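Side-chain contacts in peptidase S15/CocE/NonD (Thaumarchaeota archaeon SCGC AB-539-E09, PDB 4PF1), which acts as a serine aminopeptidase of the alpha/beta hydrolase fold, probably releasing residues from the N termini of peptides: residues D92-S95 / I100-Y103; I50-K55 / S81-V86; A206-A211 / A243-R248; A234-G239 / Y584-Q589; T166-T171 / Q272-M277. All blocks are in the same frame, centred on the assembly; numbering follows the deposited sequence.

Contact 1. Residues D92-S95 / I100-Y103; sequences DTTS and IIVY
I101 loses more surface here than any other residue, and what it meets are T94 and S95, at the end of the helical segment D92-S95. Its CD1 methyl lies against the stem of the serine, 3.8 Å from S95 CB and just as close to S95 CA. One carbon further back, I101 CG1 passes T94 OG1 at 4.1 Å, the two side chains running at a slant to each other. The first isoleucine torsion (chi1 -57°) places CG1 opposite the carbonyl carbon, while chi2 of 147° stops well short of full extension; together they lay CD1 on the backbone of S95.

It is the oxygen of T94, not its CG2 methyl, that comes close to the isoleucine. That hydroxyl is hydrogen-bonded to N91 O, three residues earlier, so its polar need is met although it is buried. S95 turns its hydroxyl opposite its own nitrogen (chi1 176°), leaving CB to do the touching. On the strand, the other branch of I101 is in use too: CG2 meets the edge of the Y103 ring, in its plane, 3.8 Å from Y103 CE1. The hydroxyl of that ring is hydrogen-bonded to N91 OD1, so N91 serves both segments. The helix also packs on helix 347-365, where T93 OG1 is hydrogen-bonded to Q357 OE1.

Strands 60-67 and 100-105 are parallel neighbours, and helix 92-96 belongs to the connection between them: a helix laid on the sheet within a beta-alpha-beta crossover, as in the alpha/beta hydrolase fold.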
# COMPACT_ATOMS: atom_id res chain seq x y z
N ASP A 92 25.01 14.18 -4.13
CA ASP A 92 25.48 12.78 -4.10
C ASP A 92 26.80 12.59 -4.88
O ASP A 92 27.74 12.01 -4.33
CB ASP A 92 24.41 11.78 -4.59
CG ASP A 92 23.74 12.06 -5.94
OD1 ASP A 92 24.16 13.01 -6.64
OD2 ASP A 92 22.75 11.37 -6.26
N THR A 93 26.89 13.13 -6.11
CA THR A 93 28.10 12.98 -6.93
C THR A 93 29.28 13.80 -6.36
O THR A 93 30.41 13.34 -6.44
CB THR A 93 27.82 13.31 -8.40
OG1 THR A 93 27.51 14.70 -8.53
CG2 THR A 93 26.70 12.47 -8.98
N THR A 94 29.00 15.00 -5.78
CA THR A 94 30.06 15.86 -5.21
C THR A 94 30.61 15.25 -3.91
O THR A 94 31.80 15.39 -3.63
CB THR A 94 29.58 17.30 -4.98
OG1 THR A 94 28.46 17.29 -4.08
CG2 THR A 94 29.23 18.02 -6.27
N SER A 95 29.74 14.58 -3.12
CA SER A 95 30.13 13.91 -1.89
C SER A 95 30.98 12.67 -2.20
O SER A 95 31.98 12.44 -1.52
CB SER A 95 28.90 13.51 -1.07
OG SER A 95 29.27 12.78 0.09
N ILE A 100 34.42 19.59 -0.97
CA ILE A 100 34.01 20.24 0.26
C ILE A 100 32.61 20.79 -0.01
O ILE A 100 32.40 21.47 -1.02
CB ILE A 100 35.03 21.33 0.71
CG1 ILE A 100 36.31 20.68 1.29
CG2 ILE A 100 34.40 22.30 1.73
CD1 ILE A 100 37.59 21.51 1.12
N ILE A 101 31.62 20.39 0.81
CA ILE A 101 30.24 20.82 0.61
C ILE A 101 29.90 21.92 1.62
O ILE A 101 30.04 21.71 2.83
CB ILE A 101 29.25 19.63 0.66
CG1 ILE A 101 29.64 18.56 -0.39
CG2 ILE A 101 27.80 20.10 0.46
CD1 ILE A 101 29.35 17.16 -0.01
N VAL A 102 29.50 23.10 1.12
CA VAL A 102 29.21 24.26 1.96
C VAL A 102 27.77 24.75 1.76
O VAL A 102 27.35 25.01 0.63
CB VAL A 102 30.24 25.41 1.70
CG1 VAL A 102 29.91 26.64 2.54
CG2 VAL A 102 31.67 24.96 1.96
N TYR A 103 27.04 24.90 2.88
CA TYR A 103 25.68 25.45 2.89
C TYR A 103 25.66 26.67 3.78
O TYR A 103 26.13 26.62 4.92
CB TYR A 103 24.65 24.41 3.36
CG TYR A 103 24.11 23.57 2.23
CD1 TYR A 103 24.89 22.59 1.63
CD2 TYR A 103 22.82 23.77 1.74
CE1 TYR A 103 24.41 21.84 0.56
CE2 TYR A 103 22.32 23.01 0.69
CZ TYR A 103 23.12 22.05 0.10
OH TYR A 103 22.65 21.31 -0.95

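Contact 2. Residues I50-K55 / S81-V86; sequences IILIPK and SSLSMV
L83 spreads its two methyls over the strand end, one on L52 and one on P54. CD1 of L83 settles on the base of the other leucine, 3.9 Å from L52 CB, and touches that side chain's own methyl, L52 CD1, at 4.2 Å. The second branch, L83 CD2, reaches the proline ring at P54 CG, 3.8 Å away, with P54 CB a little farther at 4.1 Å. In both pairs the side chains meet at a slant, without stacking along each other. The leucine reaches this far because its CG stands opposite the backbone nitrogen (chi1 179°), which sends the fork outward from the short helix onto the strand.

V86, one turn on, points the same way but stays looser, its CG2 4.6 Å from L52 CD1. The start of the turn is tied down by polar groups: L83 N is hydrogen-bonded to D31 OD1, and the S82 OG and S84 OG hydroxyls pair at 2.7 Å on the side turned from the strand. There S82, S84 and M85 pack on residues of the second subunit, among them E514 and P516.

Strand 46-54 runs antiparallel to both its neighbours, 32-40 and 100-105. The contact therefore covers one face of the antiparallel end of the central sheet, a beginning characteristic of the alpha/beta hydrolase fold.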
# COMPACT_ATOMS: atom_id res chain seq x y z
N ILE A 50 27.89 26.51 6.98
CA ILE A 50 28.16 25.12 7.36
C ILE A 50 29.10 24.51 6.33
O ILE A 50 28.71 24.33 5.18
CB ILE A 50 26.83 24.31 7.51
CG1 ILE A 50 25.77 25.05 8.39
CG2 ILE A 50 27.08 22.86 7.98
CD1 ILE A 50 26.25 25.60 9.80
N ILE A 51 30.33 24.19 6.76
CA ILE A 51 31.37 23.63 5.89
C ILE A 51 31.59 22.14 6.22
O ILE A 51 31.96 21.80 7.35
CB ILE A 51 32.68 24.46 6.02
CG1 ILE A 51 32.41 25.97 5.80
CG2 ILE A 51 33.76 23.95 5.05
CD1 ILE A 51 33.23 26.91 6.69
N LEU A 52 31.37 21.27 5.23
CA LEU A 52 31.55 19.83 5.39
C LEU A 52 32.80 19.38 4.64
O LEU A 52 32.84 19.42 3.41
CB LEU A 52 30.30 19.05 4.91
CG LEU A 52 28.94 19.54 5.44
CD1 LEU A 52 27.81 18.84 4.72
CD2 LEU A 52 28.80 19.34 6.95
N ILE A 53 33.84 19.00 5.39
CA ILE A 53 35.11 18.59 4.81
C ILE A 53 35.28 17.07 4.97
O ILE A 53 35.29 16.58 6.10
CB ILE A 53 36.32 19.36 5.42
CG1 ILE A 53 36.01 20.87 5.59
CG2 ILE A 53 37.59 19.13 4.59
CD1 ILE A 53 36.77 21.56 6.71
N PRO A 54 35.43 16.32 3.86
CA PRO A 54 35.66 14.87 3.99
C PRO A 54 36.99 14.60 4.70
O PRO A 54 37.96 15.31 4.45
CB PRO A 54 35.67 14.36 2.54
CG PRO A 54 35.09 15.48 1.73
CD PRO A 54 35.44 16.73 2.44
N LYS A 55 37.03 13.63 5.62
CA LYS A 55 38.25 13.35 6.38
C LYS A 55 39.36 12.77 5.49
O LYS A 55 39.11 11.90 4.66
CB LYS A 55 37.97 12.41 7.56
CG LYS A 55 37.37 13.12 8.77
CD LYS A 55 37.71 12.41 10.06
CE LYS A 55 37.25 13.18 11.28
NZ LYS A 55 35.86 12.85 11.66
N SER A 81 26.72 9.68 10.74
CA SER A 81 28.17 9.78 10.88
C SER A 81 28.83 9.71 9.50
O SER A 81 30.05 9.89 9.38
CB SER A 81 28.68 8.65 11.77
OG SER A 81 28.30 7.38 11.27
N SER A 82 28.02 9.48 8.45
CA SER A 82 28.47 9.36 7.07
C SER A 82 28.11 10.62 6.27
O SER A 82 26.97 11.09 6.34
CB SER A 82 27.85 8.13 6.41
OG SER A 82 28.24 7.98 5.06
N LEU A 83 29.08 11.16 5.50
CA LEU A 83 28.90 12.36 4.67
C LEU A 83 27.84 12.14 3.59
O LEU A 83 27.05 13.04 3.31
CB LEU A 83 30.25 12.79 4.04
CG LEU A 83 30.21 14.03 3.11
CD1 LEU A 83 29.81 15.30 3.88
CD2 LEU A 83 31.53 14.22 2.41
N SER A 84 27.80 10.93 3.01
CA SER A 84 26.85 10.54 1.97
C SER A 84 25.38 10.63 2.44
O SER A 84 24.49 10.81 1.61
CB SER A 84 27.14 9.11 1.52
OG SER A 84 27.07 8.20 2.61
N MET A 85 25.14 10.50 3.76
CA MET A 85 23.79 10.47 4.35
C MET A 85 23.30 11.83 4.88
O MET A 85 22.09 11.99 5.07
CB MET A 85 23.74 9.44 5.49
CG MET A 85 23.99 8.01 5.04
SD MET A 85 22.62 7.31 4.10
CE MET A 85 21.38 7.10 5.39
N VAL A 86 24.20 12.79 5.15
CA VAL A 86 23.82 14.09 5.72
C VAL A 86 23.48 15.14 4.64
O VAL A 86 22.70 16.05 4.90
CB VAL A 86 24.87 14.66 6.72
CG1 VAL A 86 24.92 13.83 8.00
CG2 VAL A 86 26.26 14.77 6.08

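Contact 3. Residues A206-A211 / A243-R248; sequences ASLPYA and AMAASR
L208 comes at the helix A243-R248 fork first, with one methyl for each of two successive residues. L208 CD1 rests on the stem of M244, 3.8 Å from M244 CB and 4.0 Å from M244 CG, and the two side chains run at a slant to each other. L208 CD2 meets the single methyl of the next residue, A245 CB, at 3.9 Å. The methionine touches with its base because its chain bends at chi2 (72°), taking the sulfur and the terminal methyl off toward R248.

Both helices lie in the long, helix-bearing insertion between sheet strands 178-184 and 287-292, where alpha/beta hydrolases commonly carry the cap over the catalytic domain. W256 of helix 254-261 touches both L208 and A245, closing the apolar patch.

M244 CE lies over one face of the R248 guanidinium, 3.5 Å above its plane and displaced toward the rim. The same group is steadied in its plane by S247, whose OG accepts from R248 NH1 at 3.2 Å and itself donates to M244 O at 2.6 Å, ending the helix in a small polar chain. R248 also makes a cation-pi contact with W225 and a hydrogen bond to its carbonyl oxygen.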
# COMPACT_ATOMS: atom_id res chain seq x y z
N ALA A 206 0.44 29.01 -3.33
CA ALA A 206 1.90 28.90 -3.30
C ALA A 206 2.54 30.15 -2.69
O ALA A 206 3.69 30.08 -2.24
CB ALA A 206 2.43 28.67 -4.70
N SER A 207 1.82 31.29 -2.67
CA SER A 207 2.39 32.54 -2.19
C SER A 207 2.12 32.83 -0.71
O SER A 207 3.07 33.04 0.04
CB SER A 207 1.89 33.71 -3.04
OG SER A 207 2.20 33.52 -4.41
N LEU A 208 0.83 32.90 -0.29
CA LEU A 208 0.43 33.29 1.07
C LEU A 208 1.04 32.40 2.19
O LEU A 208 1.70 32.96 3.06
CB LEU A 208 -1.10 33.38 1.22
CG LEU A 208 -1.83 34.39 0.33
CD1 LEU A 208 -3.32 34.36 0.59
CD2 LEU A 208 -1.31 35.80 0.55
N PRO A 209 0.88 31.04 2.19
CA PRO A 209 1.49 30.23 3.27
C PRO A 209 3.02 30.34 3.30
O PRO A 209 3.61 30.38 4.38
CB PRO A 209 1.04 28.80 2.96
CG PRO A 209 -0.16 28.96 2.08
CD PRO A 209 0.11 30.18 1.26
N TYR A 210 3.65 30.41 2.11
CA TYR A 210 5.11 30.51 1.97
C TYR A 210 5.64 31.85 2.52
O TYR A 210 6.62 31.85 3.26
CB TYR A 210 5.54 30.31 0.51
CG TYR A 210 7.03 30.41 0.29
CD1 TYR A 210 7.61 31.61 -0.10
CD2 TYR A 210 7.85 29.30 0.43
CE1 TYR A 210 8.99 31.71 -0.32
CE2 TYR A 210 9.23 29.39 0.21
CZ TYR A 210 9.79 30.60 -0.17
OH TYR A 210 11.14 30.69 -0.39
N ALA A 211 4.99 32.98 2.15
CA ALA A 211 5.40 34.30 2.65
C ALA A 211 5.23 34.36 4.18
O ALA A 211 6.10 34.88 4.86
CB ALA A 211 4.58 35.40 1.99
N ALA A 243 -8.46 38.81 1.67
CA ALA A 243 -9.19 38.40 2.88
C ALA A 243 -8.55 37.16 3.51
O ALA A 243 -8.66 36.97 4.72
CB ALA A 243 -10.65 38.14 2.56
N MET A 244 -7.87 36.32 2.70
CA MET A 244 -7.17 35.14 3.22
C MET A 244 -5.91 35.59 3.97
O MET A 244 -5.63 35.07 5.05
CB MET A 244 -6.82 34.16 2.09
CG MET A 244 -6.36 32.80 2.59
SD MET A 244 -7.71 31.80 3.28
CE MET A 244 -6.82 30.35 3.73
N ALA A 245 -5.19 36.58 3.42
CA ALA A 245 -3.98 37.14 4.03
C ALA A 245 -4.33 37.93 5.30
O ALA A 245 -3.62 37.82 6.30
CB ALA A 245 -3.25 38.03 3.04
N ALA A 246 -5.45 38.68 5.28
CA ALA A 246 -5.93 39.46 6.43
C ALA A 246 -6.42 38.54 7.56
O ALA A 246 -6.26 38.89 8.72
CB ALA A 246 -7.04 40.41 6.01
N SER A 247 -6.99 37.35 7.21
CA SER A 247 -7.47 36.37 8.21
C SER A 247 -6.30 35.76 9.01
O SER A 247 -6.51 35.24 10.11
CB SER A 247 -8.30 35.27 7.55
OG SER A 247 -7.50 34.39 6.77
N ARG A 248 -5.06 35.87 8.48
CA ARG A 248 -3.85 35.36 9.14
C ARG A 248 -2.99 36.51 9.70
O ARG A 248 -1.94 36.26 10.29
CB ARG A 248 -3.03 34.50 8.15
CG ARG A 248 -3.29 33.00 8.28
CD ARG A 248 -4.67 32.61 7.78
NE ARG A 248 -4.84 31.16 7.72
CZ ARG A 248 -6.00 30.56 7.48
NH1 ARG A 248 -7.09 31.28 7.28
NH2 ARG A 248 -6.07 29.24 7.43

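Contact 4. Residues A234-G239 / Y584-Q589; sequences AYLRAG and YDRNPQ
At the C-terminal end of helix 231-238 a loop of the C-terminal domain meets the catalytic part of the chain, and its R586 does the gripping. Just past the helix G239 turns to positive phi, and its carbonyl oxygen receives R586 NH2 at 2.6 Å. The bond is nearly straight (169° at the hydrogen) and lies in both the carbonyl plane and the guanidinium plane, on a lone pair of G239 O.

One water bridges the joint as well: it donates to G239 O at 2.9 Å and accepts from R586 NE and from R586 N, each at 3.0 Å. The glycine oxygen is thus gripped twice, and the arginine is tied to it directly and through the water. A bend at chi3 (-57°) brings the guanidinium round to this position.

Across the boundary between the alpha/beta hydrolase domain and the C-terminal domain, L236 adds the apolar share. Its side chain crosses the arginine at about a right angle: L236 CD1 is 3.7 Å from R586 CD and stands over one guanidinium face, offset to the rim. R586 NH1 is hydrogen-bonded to P432 O, and Y603 makes a cation-pi contact with the group. In the same loop N587 OD1 accepts from Q589 N at 3.0 Å, forming an Asx turn.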
# COMPACT_ATOMS: atom_id res chain seq x y z
N ALA A 234 -11.69 26.46 1.83
CA ALA A 234 -11.10 27.55 2.61
C ALA A 234 -10.92 28.84 1.80
O ALA A 234 -11.37 29.90 2.24
CB ALA A 234 -9.76 27.11 3.20
N TYR A 235 -10.27 28.75 0.62
CA TYR A 235 -9.99 29.91 -0.23
C TYR A 235 -11.27 30.49 -0.88
O TYR A 235 -11.36 31.71 -1.05
CB TYR A 235 -8.93 29.57 -1.29
CG TYR A 235 -7.52 29.53 -0.72
CD1 TYR A 235 -7.01 28.37 -0.15
CD2 TYR A 235 -6.71 30.67 -0.72
CE1 TYR A 235 -5.73 28.33 0.40
CE2 TYR A 235 -5.42 30.64 -0.19
CZ TYR A 235 -4.94 29.46 0.38
OH TYR A 235 -3.68 29.42 0.93
N LEU A 236 -12.27 29.63 -1.20
CA LEU A 236 -13.55 30.07 -1.77
C LEU A 236 -14.37 30.87 -0.75
O LEU A 236 -14.96 31.89 -1.11
CB LEU A 236 -14.36 28.87 -2.31
CG LEU A 236 -15.64 29.19 -3.12
CD1 LEU A 236 -15.33 30.03 -4.36
CD2 LEU A 236 -16.36 27.91 -3.53
N ARG A 237 -14.38 30.42 0.53
CA ARG A 237 -15.10 31.10 1.62
C ARG A 237 -14.49 32.47 1.92
O ARG A 237 -15.22 33.39 2.29
CB ARG A 237 -15.13 30.24 2.89
CG ARG A 237 -16.11 29.07 2.81
CD ARG A 237 -16.18 28.34 4.13
NE ARG A 237 -16.50 26.92 3.95
CZ ARG A 237 -16.51 26.03 4.94
NH1 ARG A 237 -16.22 26.40 6.18
NH2 ARG A 237 -16.82 24.76 4.70
N ALA A 238 -13.15 32.60 1.75
CA ALA A 238 -12.44 33.87 1.94
C ALA A 238 -12.82 34.88 0.85
O ALA A 238 -12.86 36.09 1.11
CB ALA A 238 -10.94 33.64 1.95
N GLY A 239 -13.14 34.38 -0.35
CA GLY A 239 -13.57 35.20 -1.48
C GLY A 239 -12.42 35.66 -2.35
O GLY A 239 -12.41 35.39 -3.56
N TYR A 584 -4.88 29.12 -8.15
CA TYR A 584 -5.03 30.48 -8.65
C TYR A 584 -6.29 31.10 -8.08
O TYR A 584 -7.31 30.41 -7.98
CB TYR A 584 -5.07 30.49 -10.19
CG TYR A 584 -3.77 30.07 -10.82
CD1 TYR A 584 -3.53 28.74 -11.15
CD2 TYR A 584 -2.75 31.00 -11.05
CE1 TYR A 584 -2.31 28.35 -11.71
CE2 TYR A 584 -1.54 30.62 -11.62
CZ TYR A 584 -1.32 29.29 -11.93
OH TYR A 584 -0.13 28.91 -12.49
N ASP A 585 -6.24 32.39 -7.70
CA ASP A 585 -7.44 33.07 -7.21
C ASP A 585 -8.42 33.27 -8.39
O ASP A 585 -7.99 33.29 -9.54
CB ASP A 585 -7.10 34.40 -6.50
CG ASP A 585 -6.47 35.48 -7.35
OD1 ASP A 585 -5.97 35.17 -8.45
OD2 ASP A 585 -6.42 36.64 -6.89
N ARG A 586 -9.72 33.34 -8.09
CA ARG A 586 -10.74 33.49 -9.13
C ARG A 586 -10.71 34.85 -9.77
O ARG A 586 -10.58 35.86 -9.08
CB ARG A 586 -12.15 33.26 -8.57
CG ARG A 586 -12.38 31.92 -7.92
CD ARG A 586 -13.65 31.93 -7.09
NE ARG A 586 -13.64 32.98 -6.06
CZ ARG A 586 -14.72 33.65 -5.68
NH1 ARG A 586 -15.90 33.40 -6.23
NH2 ARG A 586 -14.62 34.59 -4.74
N ASN A 587 -10.92 34.88 -11.09
CA ASN A 587 -11.12 36.14 -11.78
C ASN A 587 -12.58 36.53 -11.54
O ASN A 587 -13.47 35.68 -11.71
CB ASN A 587 -10.80 36.01 -13.27
CG ASN A 587 -10.71 37.34 -13.98
OD1 ASN A 587 -11.69 38.10 -14.07
ND2 ASN A 587 -9.54 37.66 -14.50
N PRO A 588 -12.87 37.77 -11.07
CA PRO A 588 -14.27 38.15 -10.79
C PRO A 588 -15.16 38.11 -12.04
O PRO A 588 -16.38 37.95 -11.92
CB PRO A 588 -14.16 39.57 -10.23
CG PRO A 588 -12.73 39.71 -9.81
CD PRO A 588 -11.94 38.88 -10.76
N GLN A 589 -14.55 38.24 -13.23
CA GLN A 589 -15.19 38.25 -14.55
C GLN A 589 -15.92 39.59 -14.81
O GLN A 589 -16.60 39.76 -15.82
CB GLN A 589 -16.07 37.01 -14.80
CG GLN A 589 -15.24 35.72 -14.72
CD GLN A 589 -15.92 34.44 -15.09
OE1 GLN A 589 -15.26 33.45 -15.42
NE2 GLN A 589 -17.24 34.37 -14.98
O HOH W 1 -10.81 33.68 -5.27

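Contact 5. Residues T166-T171 / Q272-M277; sequences TTLMCT and QAMDKM
M169 rests its terminal methyl across two methionine methyls of the facing helix, from residues one turn apart. Its CE lies 3.7 Å from M274 CE and 3.9 Å from M277 CE, with M274 SD also at 3.9 Å, and its chain crosses both partners at about a right angle. In return M274 CE is the bump that fills the dip between L168 and M169: it touches L168 CB at 3.8 Å and M169 CG at 4.1 Å.

Bends shape the knobs. M274 is folded at both chi2 (-57°) and chi3 (-86°), so its methyl curls over to the other helix, whereas M169 bends at chi2 and then runs straight to its tip. Around this sulfur-rich patch M277 packs on L122 and I172; L168 also touches P183 and, on the facing helix, L278. T171 OG1 donates to L168 O at 2.7 Å, in the carbonyl plane, and T171 N bonds to the same oxygen.

Helix 274-279, at the end of the insertion and leading into strand 287-292, thus packs beside helix 162-169. The latter follows sheet strand 154-160 and is probably the helix that comes after the nucleophile elbow, as in other alpha/beta hydrolases.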
# COMPACT_ATOMS: atom_id res chain seq x y z
N THR A 166 19.94 32.06 -5.99
CA THR A 166 21.18 32.50 -5.33
C THR A 166 22.40 32.06 -6.15
O THR A 166 23.38 32.80 -6.20
CB THR A 166 21.27 32.01 -3.88
OG1 THR A 166 21.27 30.59 -3.85
CG2 THR A 166 20.15 32.57 -3.00
N THR A 167 22.31 30.89 -6.84
CA THR A 167 23.36 30.37 -7.73
C THR A 167 23.59 31.35 -8.90
O THR A 167 24.73 31.64 -9.25
CB THR A 167 22.99 28.95 -8.21
OG1 THR A 167 23.02 28.04 -7.11
CG2 THR A 167 23.90 28.43 -9.32
N LEU A 168 22.49 31.88 -9.48
CA LEU A 168 22.55 32.86 -10.57
C LEU A 168 23.20 34.16 -10.10
O LEU A 168 23.94 34.79 -10.86
CB LEU A 168 21.15 33.15 -11.13
CG LEU A 168 20.43 32.01 -11.85
CD1 LEU A 168 18.98 32.37 -12.09
CD2 LEU A 168 21.12 31.66 -13.17
N MET A 169 22.93 34.56 -8.84
CA MET A 169 23.48 35.79 -8.26
C MET A 169 25.01 35.69 -8.03
O MET A 169 25.67 36.72 -7.95
CB MET A 169 22.76 36.15 -6.95
CG MET A 169 21.38 36.75 -7.16
SD MET A 169 21.44 38.40 -7.90
CE MET A 169 19.75 38.80 -7.95
N CYS A 170 25.56 34.45 -8.00
CA CYS A 170 27.01 34.21 -7.85
C CYS A 170 27.77 34.68 -9.11
O CYS A 170 28.96 35.00 -9.02
CB CYS A 170 27.30 32.74 -7.56
SG CYS A 170 26.55 32.12 -6.03
N THR A 171 27.08 34.69 -10.27
CA THR A 171 27.67 35.03 -11.57
C THR A 171 27.74 36.56 -11.82
O THR A 171 28.34 36.97 -12.82
CB THR A 171 26.90 34.32 -12.71
OG1 THR A 171 25.63 34.94 -12.90
CG2 THR A 171 26.73 32.84 -12.46
N GLN A 272 13.29 42.95 -11.66
CA GLN A 272 13.72 41.75 -10.94
C GLN A 272 13.82 40.49 -11.82
O GLN A 272 14.36 39.48 -11.36
CB GLN A 272 12.80 41.47 -9.75
CG GLN A 272 13.08 42.37 -8.55
CD GLN A 272 12.16 42.05 -7.41
OE1 GLN A 272 12.51 41.30 -6.49
NE2 GLN A 272 10.96 42.60 -7.46
N ALA A 273 13.32 40.55 -13.08
CA ALA A 273 13.38 39.41 -14.01
C ALA A 273 14.84 39.01 -14.26
O ALA A 273 15.63 39.80 -14.78
CB ALA A 273 12.69 39.75 -15.32
N MET A 274 15.22 37.81 -13.79
CA MET A 274 16.58 37.29 -13.83
C MET A 274 17.12 37.11 -15.25
O MET A 274 18.31 37.29 -15.47
CB MET A 274 16.69 35.97 -13.05
CG MET A 274 16.47 36.15 -11.56
SD MET A 274 17.62 37.34 -10.84
CE MET A 274 19.02 36.25 -10.52
N ASP A 275 16.24 36.75 -16.21
CA ASP A 275 16.63 36.60 -17.62
C ASP A 275 17.01 37.96 -18.22
O ASP A 275 18.02 38.07 -18.91
CB ASP A 275 15.50 35.93 -18.44
CG ASP A 275 14.20 36.72 -18.47
OD1 ASP A 275 13.65 37.00 -17.38
OD2 ASP A 275 13.74 37.05 -19.58
N LYS A 276 16.22 39.01 -17.91
CA LYS A 276 16.45 40.36 -18.40
C LYS A 276 17.67 40.99 -17.71
O LYS A 276 18.48 41.65 -18.37
CB LYS A 276 15.19 41.23 -18.20
CG LYS A 276 14.03 40.81 -19.10
CD LYS A 276 12.71 41.46 -18.70
CE LYS A 276 11.56 41.04 -19.58
NZ LYS A 276 11.12 39.64 -19.32
N MET A 277 17.84 40.72 -16.39
CA MET A 277 18.97 41.21 -15.59
C MET A 277 20.31 40.59 -16.06
O MET A 277 21.24 41.33 -16.36
CB MET A 277 18.73 40.93 -14.09
CG MET A 277 19.70 41.63 -13.15
SD MET A 277 21.23 40.69 -12.87
CE MET A 277 20.67 39.53 -11.63

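Contacts 1 and 2 are close neighbours: strands 46-54 and 100-105 pair side by side through I101-L52 and Y103-I50 backbone bonds, and S95 packs on L83, so two short helices cover one patch of sheet. Contact 3 and the helix of contact 4 lie in the same insertion, where Y235 and A238 lie against M244 and A243. Contact 5 stands apart, about 9 Å from contact 1 and 10 Å from contact 3 between nearest atoms. Contacts 1, 2, 3 and 5 are buried and rely on aliphatic or methionine methyls. Contact 4, partly buried at the boundary with the C-terminal domain, relies instead on an arginine, a carbonyl oxygen and a water.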